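Local coordinates for ribosome-inactivating protein 3 (Zea mays, PDB 2PQG) that belongs to the plant ribosome-inactivating proteins, a family whose fold packs a mixed beta-sheet against a body of helices, at residues Glu119-Met128 against Phe201-Val211; Val132-Lys140 against Pro169-Leu180. One frame throughout, in Å; residues are numbered along the deposited sequence.

Contact 1 (Glu119-Met128 against Phe201-Val211); sequences ETVTMGRAEM and FNSQHGVTLTV
F201 and R125 interlock at one end of a meeting of two extended loops of the ribosome-inactivating protein fold, joined midway by one antiparallel bridge. The bridge is the hydrogen-bonded pair M123 and V207: each backbone N donates to the other's carbonyl, at 2.8 Å for M123 N to V207 O and for V207 N to M123 O. Around the bridge the fit is one of shape. G206, which has no side chain, leaves a shallow dip in the backbone, and the methyl CG2 of T122 settles over its CA at 3.9 Å. On the inner side M123 bends at its last torsion (chi3 -84°) and pushes its CE methyl against CG of L209, 3.4 Å away, the two side chains crossing at about a right angle; V182 of helix 171-189 meets both. Near the surface, E119 and V211 run side by side, and one water links E119 O to the hydroxyl of T208. At the far end, just past the N-cap G124, the ring of F201 lies under the first turn of helix 125-135, with R125 N over one face; that N donates to F201 O. The R125 side chain then curls round the ring, its guanidinium nearly perpendicular to it (81°) with CE1 of F201 against its face. V8 O and Y13 O take bonds from NH2 and NH1, while NE donates to N202 OD1, 2.8 Å away, close to the guanidinium plane and meeting the nearly coplanar amide's carbonyl almost head-on (168°).

Contact 2 (Val132-Lys140 against Pro169-Leu180); sequences VNDLAKKKK and PQADTKSKLVKL
D134 brings its carboxylate up to that of D172 where the last turn of helix 125-135 packs on the first turns of helix 171-189, the packing of two helices of the family's core. OD2 of D134 lies 2.8 Å from OD2 of D172, too close for two bare acceptors to be comfortable, and the carboxylate planes are turned 41° apart. K176 stands beside the pair: its NZ makes a salt bridge with D172 OD1 at 3.6 Å, whereas D134 OD2 stays beyond bridging range, 4.2 Å from the same NZ. L135 follows as the knob of a knobs-into-holes fit, dropping among T173, K176, L177 and L180. Its branches divide the work: CD1 presses on CD2 of L177 at 3.5 Å and meets CD1 of L180 tip to tip, while CD2 rests against the T173 methyl. F77 of strand 74-78 also touches both L135 and L177. From the end of the beta turn L135-K138 onward the contact turns polar. K138, bent at chi2 (85°), lays its CD against T173 OG1 at 3.6 Å; its ammonium end, whose placement against Q170 is doubtful, also forms a cation-pi contact with W85. K139 reaches across without direct bonding: a water accepts from its NZ at 2.9 Å and donates to P169 O. The chemistry therefore splits in two, an apolar knob at L135 and charged groups on the neighbouring residues, where the crowding of D134 and D172 would tend to raise the proton affinity of one carboxylate or of the pair, an effect that the nearby K176 ammonium could partly offset.

Overall arrangement
Contacts 1 and 2 occupy the two ends of helix 125-135, their centres about 17 Å apart. In chain order the segments run 119-128, 132-140, 169-180 and 201-211, which puts both parts of contact 2 between those of contact 1. Helix 171-189 ties them together: K179 probably donates to T122 O, and M128 CG packs on L180 CD2 at 3.7 Å. The same helix also receives M123 and L209. The sheet meets the set at both ends, through strand 2-7 near R125 and strands 62-68 and 74-78 near L135. Helix 125-135 is thus held at its start by a loop distant in sequence and at its end by its helical neighbour.

Contact 1 (Glu119-Met128 against Phe201-Val211)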
loop_
_atom_site.group_PDB
_atom_site.type_symbol
_atom_site.label_atom_id
_atom_site.label_comp_id
_atom_site.label_asym_id
_atom_site.label_seq_id
_atom_site.Cartn_x
_atom_site.Cartn_y
_atom_site.Cartn_z
ATOM N N GLU A 119 -10.000 -4.066 7.381
ATOM C CA GLU A 119 -11.356 -4.255 6.876
ATOM C C GLU A 119 -12.166 -2.960 6.843
ATOM O O GLU A 119 -13.268 -2.932 6.285
ATOM C CB GLU A 119 -12.107 -5.302 7.704
ATOM C CG GLU A 119 -12.513 -4.843 9.102
ATOM C CD GLU A 119 -11.418 -5.033 10.152
ATOM O OE1 GLU A 119 -11.643 -4.625 11.316
ATOM O OE2 GLU A 119 -10.342 -5.591 9.823
ATOM N N THR A 120 -11.623 -1.889 7.421
ATOM C CA THR A 120 -12.321 -0.598 7.433
ATOM C C THR A 120 -11.945 0.314 6.272
ATOM O O THR A 120 -12.522 1.396 6.115
ATOM C CB THR A 120 -12.062 0.187 8.737
ATOM O OG1 THR A 120 -10.650 0.297 8.958
ATOM C CG2 THR A 120 -12.719 -0.513 9.921
ATOM N N VAL A 121 -10.980 -0.122 5.466
ATOM C CA VAL A 121 -10.517 0.653 4.322
ATOM C C VAL A 121 -11.327 0.328 3.065
ATOM O O VAL A 121 -11.130 -0.723 2.440
ATOM C CB VAL A 121 -9.019 0.388 4.060
ATOM C CG1 VAL A 121 -8.525 1.241 2.896
ATOM C CG2 VAL A 121 -8.219 0.688 5.321
ATOM N N THR A 122 -12.236 1.234 2.704
ATOM C CA THR A 122 -13.080 1.046 1.534
ATOM C C THR A 122 -12.292 1.307 0.257
ATOM O O THR A 122 -11.707 2.381 0.096
ATOM C CB THR A 122 -14.300 1.975 1.576
ATOM O OG1 THR A 122 -14.951 1.844 2.846
ATOM C CG2 THR A 122 -15.300 1.587 0.477
ATOM N N MET A 123 -12.279 0.317 -0.638
ATOM C CA MET A 123 -11.555 0.421 -1.898
ATOM C C MET A 123 -12.478 0.377 -3.102
ATOM O O MET A 123 -13.688 0.177 -2.960
ATOM C CB MET A 123 -10.483 -0.682 -1.970
ATOM C CG MET A 123 -9.540 -0.680 -0.774
ATOM S SD MET A 123 -8.526 -2.170 -0.707
ATOM C CE MET A 123 -9.637 -3.318 0.111
ATOM N N GLY A 124 -11.894 0.549 -4.282
ATOM C CA GLY A 124 -12.661 0.576 -5.511
ATOM C C GLY A 124 -12.041 1.607 -6.447
ATOM O O GLY A 124 -11.117 2.343 -6.075
ATOM N N ARG A 125 -12.520 1.650 -7.685
ATOM C CA ARG A 125 -11.991 2.577 -8.678
ATOM C C ARG A 125 -12.372 3.999 -8.288
ATOM O O ARG A 125 -11.526 4.897 -8.288
ATOM C CB ARG A 125 -12.542 2.234 -10.065
ATOM C CG ARG A 125 -11.980 3.080 -11.183
ATOM C CD ARG A 125 -12.779 2.872 -12.454
ATOM N NE ARG A 125 -12.664 1.511 -12.974
ATOM C CZ ARG A 125 -11.568 1.016 -13.543
ATOM N NH1 ARG A 125 -11.565 -0.234 -13.985
ATOM N NH2 ARG A 125 -10.478 1.765 -13.679
ATOM N N ALA A 126 -13.641 4.199 -7.938
ATOM C CA ALA A 126 -14.096 5.529 -7.538
ATOM C C ALA A 126 -13.296 6.004 -6.325
ATOM O O ALA A 126 -12.944 7.182 -6.222
ATOM C CB ALA A 126 -15.586 5.504 -7.213
ATOM N N GLU A 127 -13.019 5.075 -5.412
ATOM C CA GLU A 127 -12.249 5.358 -4.205
ATOM C C GLU A 127 -10.820 5.743 -4.565
ATOM O O GLU A 127 -10.218 6.594 -3.913
ATOM C CB GLU A 127 -12.216 4.126 -3.294
ATOM C CG GLU A 127 -13.562 3.688 -2.726
ATOM C CD GLU A 127 -14.058 4.595 -1.611
ATOM O OE1 GLU A 127 -13.249 5.389 -1.071
ATOM O OE2 GLU A 127 -15.262 4.498 -1.270
ATOM N N MET A 128 -10.271 5.108 -5.599
ATOM C CA MET A 128 -8.911 5.413 -6.038
ATOM C C MET A 128 -8.868 6.740 -6.814
ATOM O O MET A 128 -7.870 7.465 -6.770
ATOM C CB MET A 128 -8.367 4.284 -6.916
ATOM C CG MET A 128 -6.900 4.454 -7.273
ATOM S SD MET A 128 -6.266 3.135 -8.343
ATOM C CE MET A 128 -6.001 1.806 -7.195
ATOM N N PHE A 201 -13.925 -3.880 -7.774
ATOM C CA PHE A 201 -13.348 -2.615 -8.211
ATOM C C PHE A 201 -14.305 -1.603 -8.837
ATOM O O PHE A 201 -14.085 -0.398 -8.723
ATOM C CB PHE A 201 -12.196 -2.881 -9.173
ATOM C CG PHE A 201 -11.239 -1.729 -9.300
ATOM C CD1 PHE A 201 -11.128 -1.019 -10.495
ATOM C CD2 PHE A 201 -10.434 -1.369 -8.229
ATOM C CE1 PHE A 201 -10.233 0.022 -10.616
ATOM C CE2 PHE A 201 -9.532 -0.318 -8.344
ATOM C CZ PHE A 201 -9.430 0.375 -9.540
ATOM N N ASN A 202 -15.352 -2.076 -9.502
ATOM C CA ASN A 202 -16.309 -1.167 -10.125
ATOM C C ASN A 202 -17.669 -1.210 -9.446
ATOM O O ASN A 202 -18.640 -0.693 -9.988
ATOM C CB ASN A 202 -16.493 -1.507 -11.605
ATOM C CG ASN A 202 -15.187 -1.549 -12.363
ATOM O OD1 ASN A 202 -14.436 -0.579 -12.380
ATOM N ND2 ASN A 202 -14.909 -2.677 -13.003
ATOM N N SER A 203 -17.756 -1.835 -8.276
ATOM C CA SER A 203 -19.040 -1.903 -7.593
ATOM C C SER A 203 -19.388 -0.504 -7.109
ATOM O O SER A 203 -18.511 0.295 -6.773
ATOM C CB SER A 203 -19.006 -2.896 -6.425
ATOM O OG SER A 203 -18.059 -2.518 -5.450
ATOM N N GLN A 204 -20.680 -0.214 -7.083
ATOM C CA GLN A 204 -21.155 1.094 -6.688
ATOM C C GLN A 204 -20.904 1.511 -5.243
ATOM O O GLN A 204 -20.891 2.701 -4.942
ATOM C CB GLN A 204 -22.642 1.199 -6.993
ATOM C CG GLN A 204 -23.210 2.569 -6.725
ATOM C CD GLN A 204 -24.655 2.673 -7.131
ATOM O OE1 GLN A 204 -25.490 1.883 -6.691
ATOM N NE2 GLN A 204 -24.965 3.650 -7.978
ATOM N N HIS A 205 -20.695 0.563 -4.340
ATOM C CA HIS A 205 -20.488 0.954 -2.956
ATOM C C HIS A 205 -19.136 0.625 -2.362
ATOM O O HIS A 205 -18.964 0.643 -1.145
ATOM C CB HIS A 205 -21.601 0.372 -2.090
ATOM C CG HIS A 205 -22.964 0.834 -2.493
ATOM N ND1 HIS A 205 -23.814 0.065 -3.263
ATOM C CD2 HIS A 205 -23.600 2.014 -2.297
ATOM C CE1 HIS A 205 -24.910 0.751 -3.520
ATOM N NE2 HIS A 205 -24.805 1.939 -2.945
ATOM N N GLY A 206 -18.172 0.353 -3.230
ATOM C CA GLY A 206 -16.834 0.036 -2.772
ATOM C C GLY A 206 -16.690 -1.411 -2.364
ATOM O O GLY A 206 -17.652 -2.179 -2.387
ATOM N N VAL A 207 -15.476 -1.782 -1.980
ATOM C CA VAL A 207 -15.192 -3.147 -1.560
ATOM C C VAL A 207 -14.149 -3.131 -0.454
ATOM O O VAL A 207 -13.301 -2.244 -0.397
ATOM C CB VAL A 207 -14.654 -3.976 -2.740
ATOM C CG1 VAL A 207 -13.401 -3.329 -3.287
ATOM C CG2 VAL A 207 -14.360 -5.386 -2.299
ATOM N N THR A 208 -14.215 -4.113 0.430
ATOM C CA THR A 208 -13.266 -4.192 1.536
ATOM C C THR A 208 -12.760 -5.609 1.741
ATOM O O THR A 208 -13.338 -6.576 1.230
ATOM C CB THR A 208 -13.918 -3.758 2.881
ATOM O OG1 THR A 208 -14.993 -4.659 3.207
ATOM C CG2 THR A 208 -14.467 -2.351 2.794
ATOM N N LEU A 209 -11.667 -5.728 2.489
ATOM C CA LEU A 209 -11.125 -7.028 2.858
ATOM C C LEU A 209 -11.627 -7.459 4.231
ATOM O O LEU A 209 -11.781 -6.637 5.135
ATOM C CB LEU A 209 -9.596 -6.994 2.844
ATOM C CG LEU A 209 -8.945 -6.228 1.690
ATOM C CD1 LEU A 209 -7.709 -5.483 2.169
ATOM C CD2 LEU A 209 -8.600 -7.170 0.547
ATOM N N THR A 210 -11.879 -8.754 4.377
ATOM C CA THR A 210 -12.536 -9.287 5.571
ATOM C C THR A 210 -11.542 -9.056 6.736
ATOM O O THR A 210 -10.376 -8.671 6.527
ATOM C CB THR A 210 -12.792 -10.811 5.474
ATOM O OG1 THR A 210 -11.541 -11.519 5.433
ATOM C CG2 THR A 210 -13.595 -11.121 4.246
ATOM N N VAL A 211 -12.007 -9.279 7.962
ATOM C CA VAL A 211 -11.174 -9.116 9.147
ATOM C C VAL A 211 -9.978 -10.047 9.025
ATOM O O VAL A 211 -8.826 -9.653 9.254
ATOM C CB VAL A 211 -11.954 -9.486 10.420
ATOM C CG1 VAL A 211 -10.994 -9.748 11.585
ATOM C CG2 VAL A 211 -12.922 -8.374 10.762
HETATM O O HOH W 1 -15.667 -4.744 6.067
HETATM O O HOH W 2 -10.287 -3.068 3.076
#

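Contact 2 (Val132-Lys140 against Pro169-Leu180)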
loop_
_atom_site.group_PDB
_atom_site.type_symbol
_atom_site.label_atom_id
_atom_site.label_comp_id
_atom_site.label_asym_id
_atom_site.label_seq_id
_atom_site.Cartn_x
_atom_site.Cartn_y
_atom_site.Cartn_z
ATOM N N VAL A 132 -6.464 9.960 -5.522
ATOM C CA VAL A 132 -5.457 10.589 -6.367
ATOM C C VAL A 132 -5.767 12.076 -6.547
ATOM O O VAL A 132 -4.891 12.925 -6.374
ATOM C CB VAL A 132 -5.372 9.905 -7.759
ATOM C CG1 VAL A 132 -4.447 10.696 -8.687
ATOM C CG2 VAL A 132 -4.849 8.484 -7.605
ATOM N N ASN A 133 -7.015 12.396 -6.872
ATOM C CA ASN A 133 -7.387 13.788 -7.071
ATOM C C ASN A 133 -7.154 14.604 -5.811
ATOM O O ASN A 133 -6.756 15.766 -5.880
ATOM C CB ASN A 133 -8.848 13.879 -7.527
ATOM C CG ASN A 133 -9.031 13.433 -8.971
ATOM O OD1 ASN A 133 -10.133 13.074 -9.388
ATOM N ND2 ASN A 133 -7.944 13.462 -9.746
ATOM N N ASP A 134 -7.381 13.978 -4.663
ATOM C CA ASP A 134 -7.199 14.624 -3.369
ATOM C C ASP A 134 -5.715 14.846 -3.084
ATOM O O ASP A 134 -5.294 15.966 -2.787
ATOM C CB ASP A 134 -7.791 13.746 -2.266
ATOM C CG ASP A 134 -8.156 14.530 -1.022
ATOM O OD1 ASP A 134 -7.366 15.394 -0.593
ATOM O OD2 ASP A 134 -9.241 14.268 -0.463
ATOM N N LEU A 135 -4.930 13.773 -3.171
ATOM C CA LEU A 135 -3.493 13.843 -2.905
ATOM C C LEU A 135 -2.719 14.678 -3.926
ATOM O O LEU A 135 -1.638 15.197 -3.627
ATOM C CB LEU A 135 -2.906 12.425 -2.818
ATOM C CG LEU A 135 -3.405 11.617 -1.615
ATOM C CD1 LEU A 135 -2.879 10.193 -1.705
ATOM C CD2 LEU A 135 -2.958 12.291 -0.307
ATOM N N ALA A 136 -3.271 14.808 -5.129
ATOM C CA ALA A 136 -2.628 15.606 -6.168
ATOM C C ALA A 136 -2.589 17.044 -5.688
ATOM O O ALA A 136 -1.841 17.858 -6.217
ATOM C CB ALA A 136 -3.406 15.518 -7.468
ATOM N N LYS A 137 -3.409 17.349 -4.685
ATOM C CA LYS A 137 -3.471 18.691 -4.119
ATOM C C LYS A 137 -2.878 18.774 -2.720
ATOM O O LYS A 137 -3.089 19.782 -2.046
ATOM C CB LYS A 137 -4.910 19.188 -4.022
ATOM C CG LYS A 137 -5.798 18.771 -5.147
ATOM C CD LYS A 137 -7.031 19.641 -5.174
ATOM C CE LYS A 137 -7.872 19.334 -6.395
ATOM N NZ LYS A 137 -8.508 20.570 -6.928
ATOM N N LYS A 138 -2.156 17.743 -2.273
ATOM C CA LYS A 138 -1.580 17.793 -0.931
ATOM C C LYS A 138 -1.021 19.179 -0.708
ATOM O O LYS A 138 -0.173 19.669 -1.453
ATOM C CB LYS A 138 -0.463 16.774 -0.725
ATOM C CG LYS A 138 0.191 16.901 0.650
ATOM C CD LYS A 138 -0.562 16.140 1.720
ATOM C CE LYS A 138 -0.410 16.812 3.073
ATOM N NZ LYS A 138 0.991 17.211 3.366
ATOM N N LYS A 139 -1.524 19.801 0.343
ATOM C CA LYS A 139 -1.164 21.153 0.719
ATOM C C LYS A 139 -0.202 21.116 1.875
ATOM O O LYS A 139 -0.118 20.131 2.602
ATOM C CB LYS A 139 -2.428 21.888 1.160
ATOM C CG LYS A 139 -3.134 21.219 2.370
ATOM C CD LYS A 139 -3.486 19.746 2.099
ATOM C CE LYS A 139 -4.558 19.239 3.017
ATOM N NZ LYS A 139 -4.037 18.581 4.246
ATOM N N LYS A 140 0.514 22.203 2.077
ATOM C CA LYS A 140 1.453 22.297 3.195
ATOM C C LYS A 140 0.731 22.829 4.414
ATOM O O LYS A 140 1.178 22.691 5.563
ATOM C CB LYS A 140 2.539 23.308 2.884
ATOM C CG LYS A 140 2.387 24.053 1.535
ATOM C CD LYS A 140 3.729 24.572 1.028
ATOM C CE LYS A 140 4.277 25.677 1.918
ATOM N NZ LYS A 140 5.713 25.947 1.646
ATOM N N PRO A 169 -4.905 17.116 11.559
ATOM C CA PRO A 169 -4.959 17.899 10.317
ATOM C C PRO A 169 -4.952 17.096 9.008
ATOM O O PRO A 169 -5.711 17.430 8.095
ATOM C CB PRO A 169 -3.744 18.822 10.432
ATOM C CG PRO A 169 -3.572 18.978 11.915
ATOM C CD PRO A 169 -3.786 17.571 12.404
ATOM N N GLN A 170 -4.108 16.063 8.897
ATOM C CA GLN A 170 -4.073 15.265 7.667
ATOM C C GLN A 170 -4.855 13.963 7.804
ATOM O O GLN A 170 -4.452 12.924 7.260
ATOM C CB GLN A 170 -2.640 14.905 7.227
ATOM C CG GLN A 170 -1.525 15.805 7.720
ATOM C CD GLN A 170 -1.081 16.836 6.703
ATOM O OE1 GLN A 170 -0.512 16.499 5.666
ATOM N NE2 GLN A 170 -1.337 18.105 7.001
ATOM N N ALA A 171 -5.960 14.008 8.540
ATOM C CA ALA A 171 -6.801 12.830 8.690
ATOM C C ALA A 171 -7.189 12.422 7.273
ATOM O O ALA A 171 -7.141 11.243 6.919
ATOM C CB ALA A 171 -8.061 13.162 9.509
ATOM N N ASP A 172 -7.556 13.417 6.464
ATOM C CA ASP A 172 -7.963 13.185 5.081
ATOM C C ASP A 172 -6.861 12.528 4.256
ATOM O O ASP A 172 -7.116 11.571 3.524
ATOM C CB ASP A 172 -8.391 14.500 4.425
ATOM C CG ASP A 172 -8.840 14.316 2.992
ATOM O OD1 ASP A 172 -9.788 13.532 2.756
ATOM O OD2 ASP A 172 -8.238 14.958 2.104
ATOM N N THR A 173 -5.643 13.045 4.374
ATOM C CA THR A 173 -4.510 12.491 3.659
ATOM C C THR A 173 -4.241 11.057 4.139
ATOM O O THR A 173 -4.083 10.148 3.329
ATOM C CB THR A 173 -3.247 13.348 3.875
ATOM O OG1 THR A 173 -3.433 14.632 3.272
ATOM C CG2 THR A 173 -2.035 12.687 3.259
ATOM N N LYS A 174 -4.186 10.846 5.449
ATOM C CA LYS A 174 -3.945 9.496 5.954
ATOM C C LYS A 174 -4.959 8.520 5.379
ATOM O O LYS A 174 -4.646 7.364 5.108
ATOM C CB LYS A 174 -4.053 9.450 7.477
ATOM C CG LYS A 174 -2.974 10.194 8.202
ATOM C CD LYS A 174 -3.053 9.880 9.675
ATOM C CE LYS A 174 -2.291 10.891 10.483
ATOM N NZ LYS A 174 -2.775 10.867 11.884
ATOM N N SER A 175 -6.183 9.002 5.205
ATOM C CA SER A 175 -7.272 8.191 4.694
ATOM C C SER A 175 -7.079 7.808 3.235
ATOM O O SER A 175 -7.243 6.646 2.873
ATOM C CB SER A 175 -8.586 8.946 4.870
ATOM O OG SER A 175 -9.655 8.238 4.283
ATOM N N LYS A 176 -6.734 8.788 2.408
ATOM C CA LYS A 176 -6.514 8.557 0.984
ATOM C C LYS A 176 -5.261 7.701 0.765
ATOM O O LYS A 176 -5.219 6.843 -0.128
ATOM C CB LYS A 176 -6.381 9.898 0.268
ATOM C CG LYS A 176 -7.657 10.749 0.363
ATOM C CD LYS A 176 -8.820 10.013 -0.298
ATOM C CE LYS A 176 -10.124 10.796 -0.281
ATOM N NZ LYS A 176 -10.845 10.622 0.999
ATOM N N LEU A 177 -4.247 7.919 1.597
ATOM C CA LEU A 177 -3.014 7.160 1.479
ATOM C C LEU A 177 -3.166 5.684 1.814
ATOM O O LEU A 177 -2.608 4.839 1.120
ATOM C CB LEU A 177 -1.915 7.782 2.346
ATOM C CG LEU A 177 -1.198 8.973 1.693
ATOM C CD1 LEU A 177 -0.149 9.541 2.626
ATOM C CD2 LEU A 177 -0.557 8.519 0.382
ATOM N N VAL A 178 -3.930 5.364 2.855
ATOM C CA VAL A 178 -4.105 3.962 3.234
ATOM C C VAL A 178 -5.032 3.199 2.281
ATOM O O VAL A 178 -5.160 1.984 2.376
ATOM C CB VAL A 178 -4.621 3.827 4.692
ATOM C CG1 VAL A 178 -6.097 4.165 4.757
ATOM C CG2 VAL A 178 -4.322 2.427 5.224
ATOM N N LYS A 179 -5.679 3.905 1.362
ATOM C CA LYS A 179 -6.544 3.237 0.400
ATOM C C LYS A 179 -5.655 2.752 -0.744
ATOM O O LYS A 179 -5.884 1.676 -1.317
ATOM C CB LYS A 179 -7.597 4.199 -0.146
ATOM C CG LYS A 179 -8.645 4.618 0.859
ATOM C CD LYS A 179 -9.636 5.577 0.233
ATOM C CE LYS A 179 -10.778 5.880 1.183
ATOM N NZ LYS A 179 -11.412 4.628 1.664
ATOM N N LEU A 180 -4.635 3.549 -1.065
ATOM C CA LEU A 180 -3.703 3.213 -2.140
ATOM C C LEU A 180 -2.681 2.186 -1.671
ATOM O O LEU A 180 -2.219 1.360 -2.454
ATOM C CB LEU A 180 -2.985 4.472 -2.638
ATOM C CG LEU A 180 -3.886 5.590 -3.173
ATOM C CD1 LEU A 180 -3.024 6.786 -3.562
ATOM C CD2 LEU A 180 -4.709 5.093 -4.362
HETATM O O HOH W 3 -5.661 16.390 5.279
#